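Local coordinates for metastasis-associated protein MTA1 (Homo sapiens, PDB 6G16) that serves as a scaffold subunit of the NuRD chromatin-remodelling and deacetylase complex, probably recruiting a histone-binding WD40 protein such as RBBP4 through its R1 region, at residues L12-K16 with L17-A21; P31-A34 with A35-Y39; L77-L80 with E81-R85. One frame throughout, in Å; residues are numbered along the deposited sequence.

Contact 1: L12-K16 with L17-A21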
# COMPACT_ATOMS: atom_id res chain seq x y z
N LEU B 12 -17.61 8.51 -6.03
CA LEU B 12 -18.73 7.80 -5.42
C LEU B 12 -18.66 8.05 -3.94
O LEU B 12 -17.67 7.72 -3.32
CB LEU B 12 -18.61 6.30 -5.68
CG LEU B 12 -19.61 5.35 -4.99
CD1 LEU B 12 -21.02 5.61 -5.50
CD2 LEU B 12 -19.24 3.89 -5.22
N HIS B 13 -19.69 8.68 -3.39
CA HIS B 13 -19.89 8.78 -1.95
C HIS B 13 -21.24 8.15 -1.77
O HIS B 13 -22.25 8.71 -2.19
CB HIS B 13 -19.86 10.22 -1.52
CG HIS B 13 -19.89 10.43 -0.04
ND1 HIS B 13 -19.35 9.52 0.85
CD2 HIS B 13 -20.35 11.47 0.71
CE1 HIS B 13 -19.48 9.99 2.09
NE2 HIS B 13 -20.08 11.17 2.03
N THR B 14 -21.26 6.94 -1.22
CA THR B 14 -22.46 6.09 -1.24
C THR B 14 -23.52 6.70 -0.38
O THR B 14 -23.20 7.15 0.71
CB THR B 14 -22.17 4.67 -0.73
OG1 THR B 14 -21.30 4.01 -1.64
CG2 THR B 14 -23.43 3.85 -0.63
N THR B 15 -24.77 6.72 -0.87
CA THR B 15 -25.89 7.38 -0.13
C THR B 15 -26.32 6.61 1.12
O THR B 15 -26.25 5.37 1.17
CB THR B 15 -27.15 7.50 -0.98
OG1 THR B 15 -27.58 6.17 -1.34
CG2 THR B 15 -26.90 8.33 -2.25
N LYS B 16 -26.83 7.35 2.09
CA LYS B 16 -27.32 6.77 3.34
C LYS B 16 -28.34 5.69 3.07
O LYS B 16 -28.35 4.66 3.74
CB LYS B 16 -27.91 7.83 4.27
CG LYS B 16 -26.94 8.95 4.67
CD LYS B 16 -25.65 8.47 5.33
CE LYS B 16 -24.50 9.44 5.07
NZ LYS B 16 -23.36 9.21 6.00
N LEU B 17 -29.18 5.91 2.08
CA LEU B 17 -30.18 4.91 1.71
C LEU B 17 -29.52 3.61 1.20
O LEU B 17 -29.96 2.50 1.53
CB LEU B 17 -31.17 5.48 0.68
CG LEU B 17 -32.52 4.76 0.42
CD1 LEU B 17 -32.38 3.43 -0.31
CD2 LEU B 17 -33.33 4.57 1.70
N THR B 18 -28.48 3.75 0.39
CA THR B 18 -27.82 2.55 -0.11
C THR B 18 -27.15 1.81 1.06
O THR B 18 -27.23 0.59 1.12
CB THR B 18 -26.84 2.83 -1.25
OG1 THR B 18 -27.49 3.64 -2.24
CG2 THR B 18 -26.39 1.51 -1.91
N ARG B 19 -26.57 2.56 2.00
CA ARG B 19 -25.95 1.96 3.18
C ARG B 19 -26.93 1.11 3.98
O ARG B 19 -26.61 -0.03 4.37
CB ARG B 19 -25.34 3.00 4.09
CG ARG B 19 -24.17 3.74 3.50
CD ARG B 19 -23.29 4.36 4.59
NE ARG B 19 -22.15 5.05 4.00
CZ ARG B 19 -22.22 6.23 3.37
NH1 ARG B 19 -23.39 6.89 3.26
NH2 ARG B 19 -21.11 6.76 2.82
N ILE B 20 -28.12 1.65 4.25
CA ILE B 20 -29.14 0.89 4.99
C ILE B 20 -29.75 -0.24 4.15
O ILE B 20 -30.10 -1.29 4.69
CB ILE B 20 -30.25 1.78 5.61
CG1 ILE B 20 -31.06 2.52 4.52
CG2 ILE B 20 -29.61 2.71 6.67
CD1 ILE B 20 -31.47 3.96 4.88
N ALA B 21 -29.85 -0.04 2.84
CA ALA B 21 -30.29 -1.12 1.98
C ALA B 21 -29.36 -2.34 2.06
O ALA B 21 -29.83 -3.48 2.05
CB ALA B 21 -30.39 -0.63 0.54
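Thr15 and Thr18 meet at the start of helix 16-24. Thr15 OG1 accepts from Thr18 N at 3.1 Å, and also from Thr18 OG1 at 2.7 Å. The Thr15 hydroxyl sits between the backbone N and the carbonyl carbon (chi1 61°), which turns it in over the first helical turn. Both hydroxyls also bond to the backbone of the other protein's chain. Arg19 folds back along the same turn. Arg19 CB lies 3.5 Å from Lys16 O. Arg19 CG passes Thr15 O and comes within 4.2 Å of Thr14 CG2. The chain then runs extended to Arg19 NE, whose long, weak ion pair is with an acidic side chain of the other protein. Thr14 O lies over one face of the guanidinium, an approach too poorly angled for a hydrogen bond. Lys16 NZ lies over the opposite face, 3.6 Å from Arg19 NH1, so two like charges stand close. At the edge, Arg19 NH2 is 3.7 Å from His13 CE1. With an alanine in place of Arg19 the guanidinium is gone, and the neighbouring acid would probably be left without its weak mate. The arrangement is a threonine N-cap, joining an interface strand to the helix that follows.

Contact 2: P31-A34 with A35-Y39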
# COMPACT_ATOMS: atom_id res chain seq x y z
N PRO B 31 -22.72 -9.69 1.46
CA PRO B 31 -21.50 -8.87 1.39
C PRO B 31 -20.19 -9.65 1.51
O PRO B 31 -19.22 -9.32 0.85
CB PRO B 31 -21.63 -7.90 2.58
CG PRO B 31 -23.04 -7.97 3.03
CD PRO B 31 -23.58 -9.30 2.60
N TRP B 32 -20.19 -10.65 2.40
CA TRP B 32 -19.05 -11.55 2.60
C TRP B 32 -18.62 -12.20 1.28
O TRP B 32 -17.42 -12.36 1.01
CB TRP B 32 -19.38 -12.61 3.67
CG TRP B 32 -20.61 -13.47 3.37
CD1 TRP B 32 -20.65 -14.62 2.64
CD2 TRP B 32 -21.97 -13.21 3.80
NE1 TRP B 32 -21.94 -15.10 2.59
CE2 TRP B 32 -22.77 -14.25 3.28
CE3 TRP B 32 -22.58 -12.20 4.57
CZ2 TRP B 32 -24.16 -14.32 3.51
CZ3 TRP B 32 -23.96 -12.27 4.78
CH2 TRP B 32 -24.73 -13.33 4.26
N HIS B 33 -19.61 -12.55 0.47
CA HIS B 33 -19.41 -13.17 -0.85
C HIS B 33 -19.08 -12.13 -1.91
O HIS B 33 -18.09 -12.27 -2.62
CB HIS B 33 -20.67 -13.95 -1.22
CG HIS B 33 -20.66 -14.51 -2.59
ND1 HIS B 33 -19.97 -15.65 -2.93
CD2 HIS B 33 -21.28 -14.10 -3.72
CE1 HIS B 33 -20.14 -15.91 -4.21
NE2 HIS B 33 -20.93 -14.99 -4.72
N ALA B 34 -19.90 -11.09 -2.01
CA ALA B 34 -19.65 -9.96 -2.92
C ALA B 34 -18.29 -9.29 -2.74
O ALA B 34 -17.65 -8.90 -3.70
CB ALA B 34 -20.73 -8.92 -2.77
N ALA B 35 -17.83 -9.20 -1.50
CA ALA B 35 -16.54 -8.57 -1.21
C ALA B 35 -15.36 -9.28 -1.85
O ALA B 35 -14.30 -8.65 -2.02
CB ALA B 35 -16.32 -8.47 0.28
N ARG B 36 -15.55 -10.55 -2.19
CA ARG B 36 -14.53 -11.33 -2.86
C ARG B 36 -14.85 -11.63 -4.34
O ARG B 36 -14.21 -12.47 -4.98
CB ARG B 36 -14.26 -12.59 -2.04
CG ARG B 36 -13.66 -12.24 -0.68
CD ARG B 36 -13.55 -13.42 0.24
NE ARG B 36 -14.83 -13.90 0.74
CZ ARG B 36 -14.97 -15.08 1.35
NH1 ARG B 36 -13.91 -15.87 1.55
NH2 ARG B 36 -16.17 -15.46 1.78
N HIS B 37 -15.82 -10.90 -4.88
CA HIS B 37 -16.25 -11.05 -6.28
C HIS B 37 -16.58 -9.69 -6.87
O HIS B 37 -17.72 -9.41 -7.17
CB HIS B 37 -17.44 -11.99 -6.37
CG HIS B 37 -17.07 -13.42 -6.19
ND1 HIS B 37 -17.42 -14.14 -5.07
CD2 HIS B 37 -16.34 -14.26 -6.96
CE1 HIS B 37 -16.95 -15.36 -5.17
NE2 HIS B 37 -16.29 -15.46 -6.30
N PRO B 38 -15.56 -8.84 -7.01
CA PRO B 38 -15.71 -7.55 -7.65
C PRO B 38 -16.29 -7.65 -9.08
O PRO B 38 -16.99 -6.75 -9.51
CB PRO B 38 -14.26 -7.02 -7.70
CG PRO B 38 -13.40 -8.22 -7.59
CD PRO B 38 -14.15 -9.10 -6.65
N TYR B 39 -15.98 -8.74 -9.77
CA TYR B 39 -16.30 -8.89 -11.17
C TYR B 39 -17.54 -9.71 -11.45
O TYR B 39 -17.77 -10.04 -12.60
CB TYR B 39 -15.07 -9.47 -11.91
CG TYR B 39 -13.80 -8.64 -11.75
CD1 TYR B 39 -13.86 -7.26 -11.62
CD2 TYR B 39 -12.53 -9.24 -11.76
CE1 TYR B 39 -12.73 -6.50 -11.48
CE2 TYR B 39 -11.37 -8.47 -11.61
CZ TYR B 39 -11.48 -7.08 -11.48
OH TYR B 39 -10.41 -6.20 -11.33
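His33 and His37 bring their rings together where helix 31-34 gives way to a loop. The two planes are inclined by 43° and the centroids lie 4.5 Å apart, an oblique pair. His37 ND1 stands over one face of the His33 ring, toward its rim, with His33 CE1 3.4 Å away. His33 holds CG anti to its own backbone N (chi1 174°), which brings the ring beside His37. His33 ND1 has a stronger partner, an acidic side chain of the other protein.

Backbone oxygens of the helix take hydrogen bonds from the residues after it. His37 ND1 donates to His33 O at 3.2 Å, from above the carbonyl plane. Arg36 N reaches that same oxygen from the opposite face, so His33 O is gripped twice. Arg36 folds back over the helix by a bend at chi3 (-71°), and its NE donates to Trp32 O at 3.0 Å, with the oxygen close to the guanidinium plane. A weak bond from Arg36 NH2 reaches the same oxygen.

The backbone here forms a type I beta turn from Ala34 to His37, which ends the short helix. His37 N donates to Ala34 O at 3.0 Å. Just before it in the chain, Ala35 N bonds to Pro31 O at 2.7 Å.

The turn also meets the other protein. Arg36 NH1 bonds to one of its polar side chains, and Ala35 contributes backbone hydrogen bonds to it.

Contact 3: L77-L80 with E81-R85; sequences LRYL and ETHPR
Tyr79 and His83 lie four residues apart and stack their rings. It is an offset stack, with planes only 17° apart and centroids 3.9 Å from each other. His83 ND1 sits over the centre of the tyrosine ring. Tyr79 CE2 in turn lies over the face of the imidazole, nearer its rim, at 3.3 Å from His83 CE1. Tyr79 has CG anti to its backbone N (chi1 177°), which lays the ring along the helix toward the residues that follow.

The imidazole is held by a second interaction. His83 ND1 donates to Tyr79 O at 2.8 Å, and the oxygen lies in the plane of the ring. One residue therefore offers both a carbonyl and a ring face to the histidine. Together the bond and the stack fix how the imidazole is rotated.

The chain leaves helix 73-81 here and turns out of its helical path. His83 N bonds to Leu80 O at 3.0 Å, with the donor above the carbonyl plane. Thr82 N has weak bonds to Arg78 O and Tyr79 O.

Glu81 runs back beside the helix. Its N donates to Leu77 O, although the place of that oxygen is less sure. Glu81 CG is modelled between the backbone N and the carbonyl carbon (chi1 50°), with the chain extended beyond it, but this pose is uncertain. The carboxylate does not meet the guanidinium: Glu81 OE1 and Arg78 NH1 are 5.0 Å apart, though the opposite charges may still attract weakly. Glu81 also touches a crystal neighbour, which may influence its pose. Leu77 and Leu80 pack on apolar side chains of the other protein, while Tyr79 rests on its backbone.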
# COMPACT_ATOMS: atom_id res chain seq x y z
N LEU B 77 -3.07 -14.60 17.82
CA LEU B 77 -1.78 -15.30 17.99
C LEU B 77 -1.90 -16.56 18.87
O LEU B 77 -1.39 -17.62 18.52
CB LEU B 77 -0.72 -14.38 18.57
CG LEU B 77 -0.42 -13.06 17.87
CD1 LEU B 77 0.58 -12.26 18.69
CD2 LEU B 77 0.14 -13.31 16.49
N ARG B 78 -2.61 -16.47 19.99
CA ARG B 78 -2.93 -17.66 20.79
C ARG B 78 -3.59 -18.78 19.94
O ARG B 78 -3.19 -19.95 20.03
CB ARG B 78 -3.79 -17.27 22.01
CG ARG B 78 -4.47 -18.41 22.79
CD ARG B 78 -3.59 -18.94 23.89
NE ARG B 78 -4.09 -20.21 24.42
CZ ARG B 78 -3.37 -21.08 25.14
NH1 ARG B 78 -2.09 -20.83 25.43
NH2 ARG B 78 -3.94 -22.21 25.57
N TYR B 79 -4.59 -18.41 19.13
CA TYR B 79 -5.22 -19.37 18.21
C TYR B 79 -4.19 -20.01 17.25
O TYR B 79 -4.21 -21.21 17.01
CB TYR B 79 -6.37 -18.73 17.40
CG TYR B 79 -6.98 -19.71 16.40
CD1 TYR B 79 -6.45 -19.84 15.11
CD2 TYR B 79 -8.06 -20.51 16.76
CE1 TYR B 79 -6.99 -20.75 14.22
CE2 TYR B 79 -8.60 -21.42 15.86
CZ TYR B 79 -8.06 -21.54 14.60
OH TYR B 79 -8.57 -22.47 13.72
N LEU B 80 -3.32 -19.18 16.68
CA LEU B 80 -2.42 -19.61 15.62
C LEU B 80 -1.38 -20.56 16.15
O LEU B 80 -1.20 -21.64 15.61
CB LEU B 80 -1.73 -18.40 14.95
CG LEU B 80 -2.61 -17.57 14.00
CD1 LEU B 80 -1.91 -16.28 13.60
CD2 LEU B 80 -2.98 -18.36 12.75
N GLU B 81 -0.73 -20.16 17.24
CA GLU B 81 0.30 -20.99 17.89
C GLU B 81 -0.27 -22.26 18.50
O GLU B 81 0.49 -23.10 18.91
CB GLU B 81 1.16 -20.19 18.92
CG GLU B 81 0.34 -19.38 19.94
CD GLU B 81 1.04 -18.99 21.23
OE1 GLU B 81 1.49 -19.93 22.01
OE2 GLU B 81 1.10 -17.73 21.49
N THR B 82 -1.59 -22.41 18.59
CA THR B 82 -2.25 -23.64 19.03
C THR B 82 -2.96 -24.41 17.90
O THR B 82 -3.63 -25.41 18.16
CB THR B 82 -3.27 -23.33 20.18
OG1 THR B 82 -3.47 -24.50 20.99
CG2 THR B 82 -4.61 -22.86 19.68
N HIS B 83 -2.83 -23.92 16.66
CA HIS B 83 -3.33 -24.59 15.46
C HIS B 83 -2.24 -24.44 14.40
O HIS B 83 -2.44 -23.75 13.40
CB HIS B 83 -4.61 -23.95 14.98
CG HIS B 83 -5.77 -24.17 15.89
ND1 HIS B 83 -6.06 -23.34 16.95
CD2 HIS B 83 -6.73 -25.14 15.89
CE1 HIS B 83 -7.14 -23.79 17.58
NE2 HIS B 83 -7.56 -24.88 16.96
N PRO B 84 -1.07 -25.05 14.61
CA PRO B 84 0.06 -24.84 13.70
C PRO B 84 -0.24 -25.28 12.26
O PRO B 84 -1.17 -26.05 12.00
CB PRO B 84 1.16 -25.71 14.32
CG PRO B 84 0.40 -26.78 15.03
CD PRO B 84 -0.77 -26.07 15.63
N ARG B 85 0.57 -24.80 11.33
CA ARG B 85 0.48 -25.22 9.93
C ARG B 85 1.07 -26.66 9.74
O ARG B 85 2.14 -27.00 10.29
CB ARG B 85 1.18 -24.20 9.02
CG ARG B 85 0.75 -22.74 9.21
CD ARG B 85 1.68 -21.76 8.51
NE ARG B 85 1.70 -21.99 7.07
CZ ARG B 85 2.64 -22.68 6.40
NH1 ARG B 85 3.69 -23.21 7.01
NH2 ARG B 85 2.52 -22.83 5.08

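In the fold
The three contacts follow one another along the chain and none touches another. Contact 1 joins strand 11-13 to helix 16-24. Contact 2 ends helix 31-34, and contact 3 lies where the chain leaves helix 73-81. The centres of contacts 1 and 2 lie about 17 Å apart, and both fall within the MTA R1 range. The centre of contact 3 is about 28 Å from that of contact 2 and about 39 Å from that of contact 1, across the chain's centre. Residues 58-67, between contacts 2 and 3, are not modelled. All three contacts have residues against the chain of the other protein, so the short helices are spread over a partner surface, consistent with a scaffold role.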